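PDB 4U60: structural protein VP1 from Trichodysplasia spinulosa-associated polyomavirus, which assembles into pentamers that probably build the viral capsid, and binds sialylated glycans such as the GM1 oligosaccharide. Local coordinates for residues N107-M115 / F252-M260; E126-V135 / R202-T213. All coordinates share one frame; numbering follows the deposited sequence. Where two conformers were deposited one is given.

Both contacts are built on the jelly-roll fold of VP1, about 21 Å apart, centre to centre. Along the chain the order is 107-115, 126-135, 202-213, 252-260, so the segments of contact 1 come first and last and those of contact 2 lie between them. They meet in the main antiparallel sheet, where strand 241-254, ending in contact 1, neighbours strand 129-136 of contact 2; F252 N and E126 O, 2.8 Å apart, probably share a hydrogen bond. Contact 2 lies nearer the centre of the chain, while contact 1 joins a loop to the far end of strand 241-254 and includes two residues of a glycan pocket. Both also touch the third subunit, so both lie at subunit interfaces of the pentamer.

Contact 1 of 2, residues N107-M115 / F252-M260; sequences NVHMATKRM and FLVGKDGDM
V254 O accepts from K113 N at 3.0 Å, the donor standing 31° out of the carbonyl plane. T112 leans on the same oxygen with its CB, 3.1 Å away, so that backbone and side chain both press on the strand's last carbonyl. Alongside, L253 CD1 is met by two methyl groups: the T112 side chain crosses that of L253 at about a right angle, its CG2 touching CD1, and M110 CE meets CD1 at 3.7 Å because the methionine chain folds at chi3 (-67°). On the other segment a type I turn, G255 to G258, joins strand 241-254 to strand 260-279 as a beta hairpin; G258, at phi 99°, adopts a backbone shape that suits glycine, and K113 CE rests against its CA. K256, bent at chi2, stretches its aliphatic part over A111 and T112, with CE 4.0 Å from A111 CB. Its NZ holds a water at 2.9 Å that donates to T112 O, and adds a weak bond to A52 O of the second subunit. Another water links A111 O to K256 N. The 107-115 loop also carries H109 and R114 of a glycan pocket, where R114 touches the bound galactose.

Contact 2 of 2, residues E126-V135 / R202-T213; sequences EGMNFHMFAV and RYYGSYTGGQST. With EDO (1,2-ethanediol), chain S.
F133 lays one face of its ring over Y204, with CZ 3.4 Å from Y204 CD1. The planes are only 23° apart, but the centroids, 4.8 Å apart, are offset so that little of one ring lies over the other. A chi1 of 71°, which sets CG between the backbone N and the carbonyl carbon, brings the phenyl across to its neighbour; F269 of strand 260-279 also packs on it. On the other face of the sheet, F130 crosses Y207 at about a right angle, its CD1 approaching the tyrosine's edge. M128 continues this row: CG lies 3.7 Å from Y207 CE2, and SD makes an oblique Met-aromatic contact with the ring. Further along this face G205 faces M132, its CA 3.7 Å from M132 CB, where a side chain would crowd the methionine. The backbones run antiparallel, with the pairs N129-T208, H131-S206, F133-Y204 and V135-R202 each doubly hydrogen-bonded. In this jelly-roll sheet, strand 201-208 also pairs with a strand of the third subunit, so the sheet runs on through the pentamer interface. The rotation of H131 is fixed by bonds at both ring nitrogens: NE2 donates at 2.8 Å to a lone pair of N129 OD1, in the plane of both groups, while ND1 bonds D248. N129 ND2 in turn donates to G127 O, so the amide is fixed from both ends. Beyond the strands G127 N donates to T213 O (2.8 Å), and T213 OG1 ties the loop 209-213 together through G209 O at 2.6 Å. G127 and G210 both have positive phi, which suits glycine. A water bridges M128 N to G210 O and Q211 O, and E126 OE2 accepts from Q211 of the second subunit.

Contact 1 of 2, residues N107-M115 / F252-M260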
loop_
_atom_site.group_PDB
_atom_site.type_symbol
_atom_site.label_atom_id
_atom_site.label_comp_id
_atom_site.label_asym_id
_atom_site.label_seq_id
_atom_site.Cartn_x
_atom_site.Cartn_y
_atom_site.Cartn_z
ATOM N N ASN C 107 -16.711 -12.967 11.081
ATOM C CA ASN C 107 -18.048 -13.462 11.406
ATOM C C ASN C 107 -18.955 -13.119 10.244
ATOM O O ASN C 107 -19.194 -11.946 9.980
ATOM C CB ASN C 107 -18.543 -12.850 12.706
ATOM C CG ASN C 107 -19.875 -13.430 13.153
ATOM O OD1 ASN C 107 -20.647 -13.959 12.344
ATOM N ND2 ASN C 107 -20.160 -13.318 14.440
ATOM N N VAL C 108 -19.437 -14.151 9.558
ATOM C CA VAL C 108 -20.279 -13.986 8.382
ATOM C C VAL C 108 -21.551 -14.826 8.480
ATOM O O VAL C 108 -22.165 -15.148 7.469
ATOM C CB VAL C 108 -19.501 -14.299 7.078
ATOM C CG1 VAL C 108 -18.440 -13.258 6.838
ATOM C CG2 VAL C 108 -18.884 -15.679 7.120
ATOM N N HIS C 109 -21.951 -15.155 9.716
ATOM C CA HIS C 109 -23.210 -15.877 9.953
ATOM C C HIS C 109 -24.255 -15.049 10.720
ATOM O O HIS C 109 -25.313 -15.574 11.093
ATOM C CB HIS C 109 -22.955 -17.224 10.646
ATOM C CG HIS C 109 -22.262 -17.100 11.963
ATOM N ND1 HIS C 109 -22.898 -16.681 13.116
ATOM C CD2 HIS C 109 -20.971 -17.315 12.299
ATOM C CE1 HIS C 109 -22.008 -16.616 14.096
ATOM N NE2 HIS C 109 -20.842 -17.024 13.630
ATOM N N MET C 110 -23.965 -13.767 10.949
ATOM C CA MET C 110 -24.930 -12.897 11.619
ATOM C C MET C 110 -26.095 -12.630 10.681
ATOM O O MET C 110 -25.999 -12.860 9.474
ATOM C CB MET C 110 -24.262 -11.594 12.070
ATOM C CG MET C 110 -23.310 -11.838 13.222
ATOM S SD MET C 110 -22.673 -10.322 13.951
ATOM C CE MET C 110 -21.689 -9.674 12.632
ATOM N N ALA C 111 -27.199 -12.143 11.239
ATOM C CA ALA C 111 -28.399 -11.838 10.451
ATOM C C ALA C 111 -28.191 -10.583 9.622
ATOM O O ALA C 111 -28.473 -9.464 10.058
ATOM C CB ALA C 111 -29.610 -11.686 11.343
ATOM N N THR C 112 -27.700 -10.804 8.415
ATOM C CA THR C 112 -27.253 -9.749 7.527
ATOM C C THR C 112 -27.709 -10.064 6.108
ATOM O O THR C 112 -28.150 -11.182 5.809
ATOM C CB THR C 112 -25.722 -9.673 7.518
ATOM O OG1 THR C 112 -25.184 -10.960 7.200
ATOM C CG2 THR C 112 -25.186 -9.220 8.862
ATOM N N LYS C 113 -27.596 -9.076 5.233
ATOM C CA LYS C 113 -27.676 -9.331 3.806
ATOM C C LYS C 113 -26.573 -10.338 3.460
ATOM O O LYS C 113 -25.557 -10.427 4.159
ATOM C CB LYS C 113 -27.468 -8.026 3.051
ATOM C CG LYS C 113 -27.656 -8.115 1.550
ATOM C CD LYS C 113 -27.751 -6.719 0.932
ATOM C CE LYS C 113 -29.135 -6.155 1.036
ATOM N NZ LYS C 113 -30.069 -6.941 0.184
ATOM N N ARG C 114 -26.787 -11.120 2.407
ATOM C CA ARG C 114 -25.822 -12.157 2.066
ATOM C C ARG C 114 -25.482 -12.172 0.577
ATOM O O ARG C 114 -26.201 -11.619 -0.252
ATOM C CB ARG C 114 -26.295 -13.524 2.589
ATOM C CG ARG C 114 -27.527 -14.084 1.978
ATOM C CD ARG C 114 -28.040 -15.330 2.741
ATOM N NE ARG C 114 -27.055 -16.421 2.770
ATOM C CZ ARG C 114 -27.262 -17.628 3.303
ATOM N NH1 ARG C 114 -26.287 -18.520 3.281
ATOM N NH2 ARG C 114 -28.440 -17.941 3.857
ATOM N N MET C 115 -24.342 -12.788 0.281
ATOM C CA MET C 115 -23.832 -12.892 -1.084
ATOM C C MET C 115 -24.543 -13.955 -1.919
ATOM O O MET C 115 -25.168 -14.866 -1.390
ATOM C CB MET C 115 -22.335 -13.221 -1.046
ATOM C CG MET C 115 -21.464 -12.168 -0.404
ATOM S SD MET C 115 -19.698 -12.427 -0.694
ATOM C CE MET C 115 -19.513 -11.928 -2.411
ATOM N N PHE C 252 -19.712 -0.893 8.675
ATOM C CA PHE C 252 -21.168 -1.015 8.871
ATOM C C PHE C 252 -21.592 -2.468 8.856
ATOM O O PHE C 252 -21.116 -3.279 8.052
ATOM C CB PHE C 252 -21.917 -0.268 7.766
ATOM C CG PHE C 252 -21.703 1.216 7.806
ATOM C CD1 PHE C 252 -22.425 2.012 8.671
ATOM C CD2 PHE C 252 -20.752 1.818 6.996
ATOM C CE1 PHE C 252 -22.222 3.377 8.725
ATOM C CE2 PHE C 252 -20.531 3.188 7.062
ATOM C CZ PHE C 252 -21.274 3.959 7.927
ATOM N N LEU C 253 -22.554 -2.782 9.722
ATOM C CA LEU C 253 -23.292 -4.022 9.669
ATOM C C LEU C 253 -24.500 -3.814 8.768
ATOM O O LEU C 253 -25.237 -2.850 8.946
ATOM C CB LEU C 253 -23.764 -4.402 11.060
ATOM C CG LEU C 253 -24.491 -5.738 11.170
ATOM C CD1 LEU C 253 -23.512 -6.889 11.134
ATOM C CD2 LEU C 253 -25.317 -5.778 12.447
ATOM N N VAL C 254 -24.656 -4.667 7.779
ATOM C CA VAL C 254 -25.735 -4.553 6.799
ATOM C C VAL C 254 -26.819 -5.566 7.106
ATOM O O VAL C 254 -26.667 -6.761 6.861
ATOM C CB VAL C 254 -25.214 -4.761 5.349
ATOM C CG1 VAL C 254 -26.330 -4.557 4.339
ATOM C CG2 VAL C 254 -24.007 -3.854 5.073
ATOM N N GLY C 255 -27.946 -5.076 7.613
ATOM C CA GLY C 255 -29.057 -5.937 7.923
ATOM C C GLY C 255 -29.720 -6.539 6.710
ATOM O O GLY C 255 -29.504 -6.126 5.578
ATOM N N LYS C 256 -30.570 -7.514 6.972
ATOM C CA LYS C 256 -31.262 -8.266 5.940
ATOM C C LYS C 256 -31.915 -7.396 4.882
ATOM O O LYS C 256 -31.828 -7.685 3.692
ATOM C CB LYS C 256 -32.357 -9.103 6.590
ATOM C CG LYS C 256 -31.844 -10.175 7.531
ATOM C CD LYS C 256 -31.854 -11.516 6.858
ATOM C CE LYS C 256 -31.203 -12.567 7.731
ATOM N NZ LYS C 256 -31.053 -13.784 6.904
ATOM N N ASP C 257 -32.562 -6.323 5.322
ATOM C CA ASP C 257 -33.285 -5.451 4.402
ATOM C C ASP C 257 -32.444 -4.309 3.850
ATOM O O ASP C 257 -32.949 -3.477 3.120
ATOM C CB ASP C 257 -34.525 -4.885 5.091
ATOM C CG ASP C 257 -35.466 -5.970 5.565
ATOM O OD1 ASP C 257 -35.624 -6.992 4.857
ATOM O OD2 ASP C 257 -36.059 -5.798 6.657
ATOM N N GLY C 258 -31.164 -4.260 4.201
ATOM C CA GLY C 258 -30.293 -3.190 3.724
ATOM C C GLY C 258 -30.073 -2.065 4.719
ATOM O O GLY C 258 -29.266 -1.177 4.474
ATOM N N ASP C 259 -30.782 -2.113 5.847
ATOM C CA ASP C 259 -30.542 -1.168 6.950
ATOM C C ASP C 259 -29.136 -1.338 7.530
ATOM O O ASP C 259 -28.669 -2.467 7.707
ATOM C CB ASP C 259 -31.583 -1.366 8.056
ATOM C CG ASP C 259 -31.746 -2.819 8.451
ATOM O OD1 ASP C 259 -32.294 -3.618 7.647
ATOM O OD2 ASP C 259 -31.321 -3.173 9.578
ATOM N N MET C 260 -28.462 -0.229 7.811
ATOM C CA MET C 260 -27.055 -0.277 8.203
ATOM C C MET C 260 -26.805 0.430 9.523
ATOM O O MET C 260 -27.453 1.446 9.843
ATOM C CB MET C 260 -26.172 0.301 7.095
ATOM C CG MET C 260 -26.169 -0.574 5.846
ATOM S SD MET C 260 -25.454 0.127 4.340
ATOM C CE MET C 260 -23.731 0.198 4.809
HETATM O O HOH W 1 -30.898 -8.195 9.886
HETATM O O HOH W 2 -29.720 -12.975 4.464
#

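Contact 2 of 2, residues E126-V135 / R202-T213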
loop_
_atom_site.group_PDB
_atom_site.type_symbol
_atom_site.label_atom_id
_atom_site.label_comp_id
_atom_site.label_asym_id
_atom_site.label_seq_id
_atom_site.Cartn_x
_atom_site.Cartn_y
_atom_site.Cartn_z
ATOM N N GLU C 126 -18.153 -3.962 7.134
ATOM C CA GLU C 126 -17.302 -3.456 6.061
ATOM C C GLU C 126 -17.684 -2.011 5.723
ATOM O O GLU C 126 -18.770 -1.543 6.085
ATOM C CB GLU C 126 -17.376 -4.374 4.837
ATOM C CG GLU C 126 -18.760 -4.421 4.204
ATOM C CD GLU C 126 -18.910 -5.423 3.091
ATOM O OE1 GLU C 126 -17.974 -6.195 2.816
ATOM O OE2 GLU C 126 -19.977 -5.402 2.441
ATOM N N GLY C 127 -16.787 -1.323 5.019
ATOM C CA GLY C 127 -16.971 0.059 4.653
ATOM C C GLY C 127 -16.072 0.999 5.432
ATOM O O GLY C 127 -14.957 0.671 5.843
ATOM N N MET C 128 -16.594 2.191 5.649
ATOM C CA MET C 128 -15.840 3.273 6.242
ATOM C C MET C 128 -15.095 2.873 7.522
ATOM O O MET C 128 -15.695 2.291 8.435
ATOM C CB MET C 128 -16.834 4.384 6.593
ATOM C CG MET C 128 -16.164 5.605 7.123
ATOM S SD MET C 128 -17.336 6.686 7.966
ATOM C CE MET C 128 -18.447 7.065 6.644
ATOM N N ASN C 129 -13.799 3.212 7.581
ATOM C CA ASN C 129 -12.995 3.075 8.785
ATOM C C ASN C 129 -12.508 4.434 9.219
ATOM O O ASN C 129 -12.126 5.261 8.382
ATOM C CB ASN C 129 -11.809 2.125 8.597
ATOM C CG ASN C 129 -12.147 0.693 8.982
ATOM O OD1 ASN C 129 -11.612 0.164 9.967
ATOM N ND2 ASN C 129 -13.100 0.096 8.262
ATOM N N PHE C 130 -12.544 4.662 10.522
ATOM C CA PHE C 130 -12.064 5.912 11.117
ATOM C C PHE C 130 -11.412 5.550 12.424
ATOM O O PHE C 130 -12.055 4.957 13.290
ATOM C CB PHE C 130 -13.203 6.925 11.295
ATOM C CG PHE C 130 -12.811 8.187 12.011
ATOM C CD1 PHE C 130 -12.019 9.136 11.388
ATOM C CD2 PHE C 130 -13.234 8.428 13.306
ATOM C CE1 PHE C 130 -11.671 10.310 12.064
ATOM C CE2 PHE C 130 -12.886 9.594 13.974
ATOM C CZ PHE C 130 -12.104 10.524 13.351
ATOM N N HIS C 131 -10.132 5.885 12.568
ATOM C CA HIS C 131 -9.347 5.518 13.742
ATOM C C HIS C 131 -8.538 6.689 14.198
ATOM O O HIS C 131 -7.738 7.227 13.436
ATOM C CB HIS C 131 -8.423 4.329 13.444
ATOM C CG HIS C 131 -9.187 3.143 12.992
ATOM N ND1 HIS C 131 -9.821 2.318 13.886
ATOM C CD2 HIS C 131 -9.528 2.702 11.764
ATOM C CE1 HIS C 131 -10.502 1.397 13.230
ATOM N NE2 HIS C 131 -10.336 1.607 11.940
ATOM N N MET C 132 -8.762 7.091 15.445
ATOM C CA MET C 132 -7.922 8.116 15.999
ATOM C C MET C 132 -7.759 7.918 17.487
ATOM O O MET C 132 -8.575 7.282 18.159
ATOM C CB MET C 132 -8.462 9.501 15.672
ATOM C CG MET C 132 -9.725 9.856 16.420
ATOM S SD MET C 132 -9.456 10.493 18.099
ATOM C CE MET C 132 -8.689 12.091 17.856
ATOM N N PHE C 133 -6.621 8.377 17.984
ATOM C CA PHE C 133 -6.435 8.428 19.428
ATOM C C PHE C 133 -5.613 9.667 19.757
ATOM O O PHE C 133 -4.926 10.237 18.908
ATOM C CB PHE C 133 -5.802 7.157 20.015
ATOM C CG PHE C 133 -4.354 6.967 19.673
ATOM C CD1 PHE C 133 -3.982 6.342 18.493
ATOM C CD2 PHE C 133 -3.371 7.413 20.529
ATOM C CE1 PHE C 133 -2.650 6.153 18.164
ATOM C CE2 PHE C 133 -2.025 7.230 20.190
ATOM C CZ PHE C 133 -1.678 6.602 19.010
ATOM N N ALA C 134 -5.749 10.101 21.001
ATOM C CA ALA C 134 -5.031 11.252 21.494
ATOM C C ALA C 134 -4.695 11.027 22.959
ATOM O O ALA C 134 -5.485 10.430 23.716
ATOM C CB ALA C 134 -5.857 12.504 21.328
ATOM N N VAL C 135 -3.499 11.444 23.334
ATOM C CA VAL C 135 -3.043 11.427 24.732
ATOM C C VAL C 135 -2.498 12.813 25.040
ATOM O O VAL C 135 -1.660 13.339 24.307
ATOM C CB VAL C 135 -1.954 10.361 24.978
ATOM C CG1 VAL C 135 -1.520 10.338 26.453
ATOM C CG2 VAL C 135 -2.430 8.981 24.555
ATOM N N ARG C 202 -0.883 14.864 21.997
ATOM C CA ARG C 202 -0.497 14.275 20.715
ATOM C C ARG C 202 -1.701 13.535 20.189
ATOM O O ARG C 202 -2.335 12.783 20.925
ATOM C CB ARG C 202 0.651 13.292 20.898
ATOM C CG ARG C 202 1.815 13.828 21.704
ATOM C CD ARG C 202 2.437 15.082 21.096
ATOM N NE ARG C 202 3.565 15.458 21.927
ATOM C CZ ARG C 202 3.634 16.523 22.720
ATOM N NH1 ARG C 202 2.688 17.473 22.741
ATOM N NH2 ARG C 202 4.694 16.648 23.476
ATOM N N TYR C 203 -2.030 13.729 18.921
ATOM C CA TYR C 203 -3.138 12.975 18.314
ATOM C C TYR C 203 -2.742 12.405 16.951
ATOM O O TYR C 203 -1.863 12.933 16.267
ATOM C CB TYR C 203 -4.439 13.808 18.191
ATOM C CG TYR C 203 -4.320 15.078 17.380
ATOM C CD1 TYR C 203 -4.415 15.064 15.985
ATOM C CD2 TYR C 203 -4.135 16.305 18.008
ATOM C CE1 TYR C 203 -4.309 16.241 15.249
ATOM C CE2 TYR C 203 -4.035 17.484 17.293
ATOM C CZ TYR C 203 -4.114 17.451 15.919
ATOM O OH TYR C 203 -4.003 18.608 15.198
ATOM N N TYR C 204 -3.377 11.283 16.620
ATOM C CA TYR C 204 -3.060 10.508 15.420
ATOM C C TYR C 204 -4.363 9.996 14.895
ATOM O O TYR C 204 -5.118 9.374 15.632
ATOM C CB TYR C 204 -2.131 9.307 15.733
ATOM C CG TYR C 204 -0.972 9.647 16.630
ATOM C CD1 TYR C 204 -1.157 9.791 18.006
ATOM C CD2 TYR C 204 0.294 9.830 16.122
ATOM C CE1 TYR C 204 -0.105 10.131 18.843
ATOM C CE2 TYR C 204 1.364 10.156 16.966
ATOM C CZ TYR C 204 1.149 10.301 18.323
ATOM O OH TYR C 204 2.178 10.616 19.203
ATOM N N GLY C 205 -4.605 10.176 13.600
ATOM C CA GLY C 205 -5.859 9.712 13.029
ATOM C C GLY C 205 -5.747 9.298 11.575
ATOM O O GLY C 205 -4.834 9.714 10.852
ATOM N N SER C 206 -6.691 8.444 11.159
ATOM C CA SER C 206 -6.817 8.015 9.784
ATOM C C SER C 206 -8.277 7.793 9.418
ATOM O O SER C 206 -9.109 7.486 10.266
ATOM C CB SER C 206 -6.048 6.722 9.531
ATOM O OG SER C 206 -6.554 5.683 10.321
ATOM N N TYR C 207 -8.555 7.923 8.131
ATOM C CA TYR C 207 -9.889 7.704 7.594
ATOM C C TYR C 207 -9.736 6.973 6.270
ATOM O O TYR C 207 -8.944 7.392 5.409
ATOM C CB TYR C 207 -10.581 9.037 7.358
ATOM C CG TYR C 207 -11.916 8.969 6.666
ATOM C CD1 TYR C 207 -12.005 9.021 5.271
ATOM C CD2 TYR C 207 -13.096 8.898 7.399
ATOM C CE1 TYR C 207 -13.239 8.982 4.624
ATOM C CE2 TYR C 207 -14.332 8.856 6.764
ATOM C CZ TYR C 207 -14.394 8.906 5.374
ATOM O OH TYR C 207 -15.636 8.902 4.753
ATOM N N THR C 208 -10.468 5.869 6.102
ATOM C CA THR C 208 -10.608 5.221 4.809
ATOM C C THR C 208 -12.097 5.144 4.516
ATOM O O THR C 208 -12.843 4.550 5.292
ATOM C CB THR C 208 -10.046 3.801 4.837
ATOM O OG1 THR C 208 -8.650 3.851 5.139
ATOM C CG2 THR C 208 -10.270 3.098 3.531
ATOM N N GLY C 209 -12.540 5.769 3.431
ATOM C CA GLY C 209 -13.958 5.907 3.154
ATOM C C GLY C 209 -14.494 4.892 2.172
ATOM O O GLY C 209 -14.052 3.735 2.140
ATOM N N GLY C 210 -15.438 5.339 1.349
ATOM C CA GLY C 210 -16.078 4.485 0.383
ATOM C C GLY C 210 -17.239 3.716 0.970
ATOM O O GLY C 210 -17.530 3.853 2.156
ATOM N N GLN C 211 -17.900 2.908 0.137
ATOM C CA GLN C 211 -19.184 2.292 0.534
ATOM C C GLN C 211 -19.089 0.953 1.269
ATOM O O GLN C 211 -19.683 0.784 2.364
ATOM C CB GLN C 211 -20.067 2.123 -0.710
ATOM C CG GLN C 211 -20.619 3.442 -1.208
ATOM C CD GLN C 211 -21.413 3.323 -2.499
ATOM O OE1 GLN C 211 -22.157 2.359 -2.713
ATOM N NE2 GLN C 211 -21.227 4.281 -3.386
ATOM N N SER C 212 -18.374 0.020 0.639
ATOM C CA SER C 212 -18.226 -1.362 1.118
ATOM C C SER C 212 -16.756 -1.763 1.238
ATOM O O SER C 212 -16.418 -2.954 1.211
ATOM C CB SER C 212 -18.920 -2.324 0.156
ATOM O OG SER C 212 -20.269 -1.949 -0.062
ATOM N N THR C 213 -15.903 -0.771 1.414
ATOM C CA THR C 213 -14.464 -0.951 1.460
ATOM C C THR C 213 -14.011 -1.978 2.477
ATOM O O THR C 213 -14.491 -1.994 3.615
ATOM C CB THR C 213 -13.829 0.405 1.801
ATOM O OG1 THR C 213 -14.490 1.393 0.999
ATOM C CG2 THR C 213 -12.335 0.387 1.540
HETATM C C1 EDO S . 4.053 19.234 25.685
HETATM O O1 EDO S . 4.886 19.237 24.519
HETATM C C2 EDO S . 4.623 20.152 26.771
HETATM O O2 EDO S . 3.583 20.944 27.378
HETATM O O HOH W 3 -20.753 -1.219 4.037
HETATM O O HOH W 4 -21.555 -3.261 2.353
HETATM O O HOH W 5 -16.724 -5.663 0.185
HETATM O O HOH W 6 -18.968 2.845 4.183
#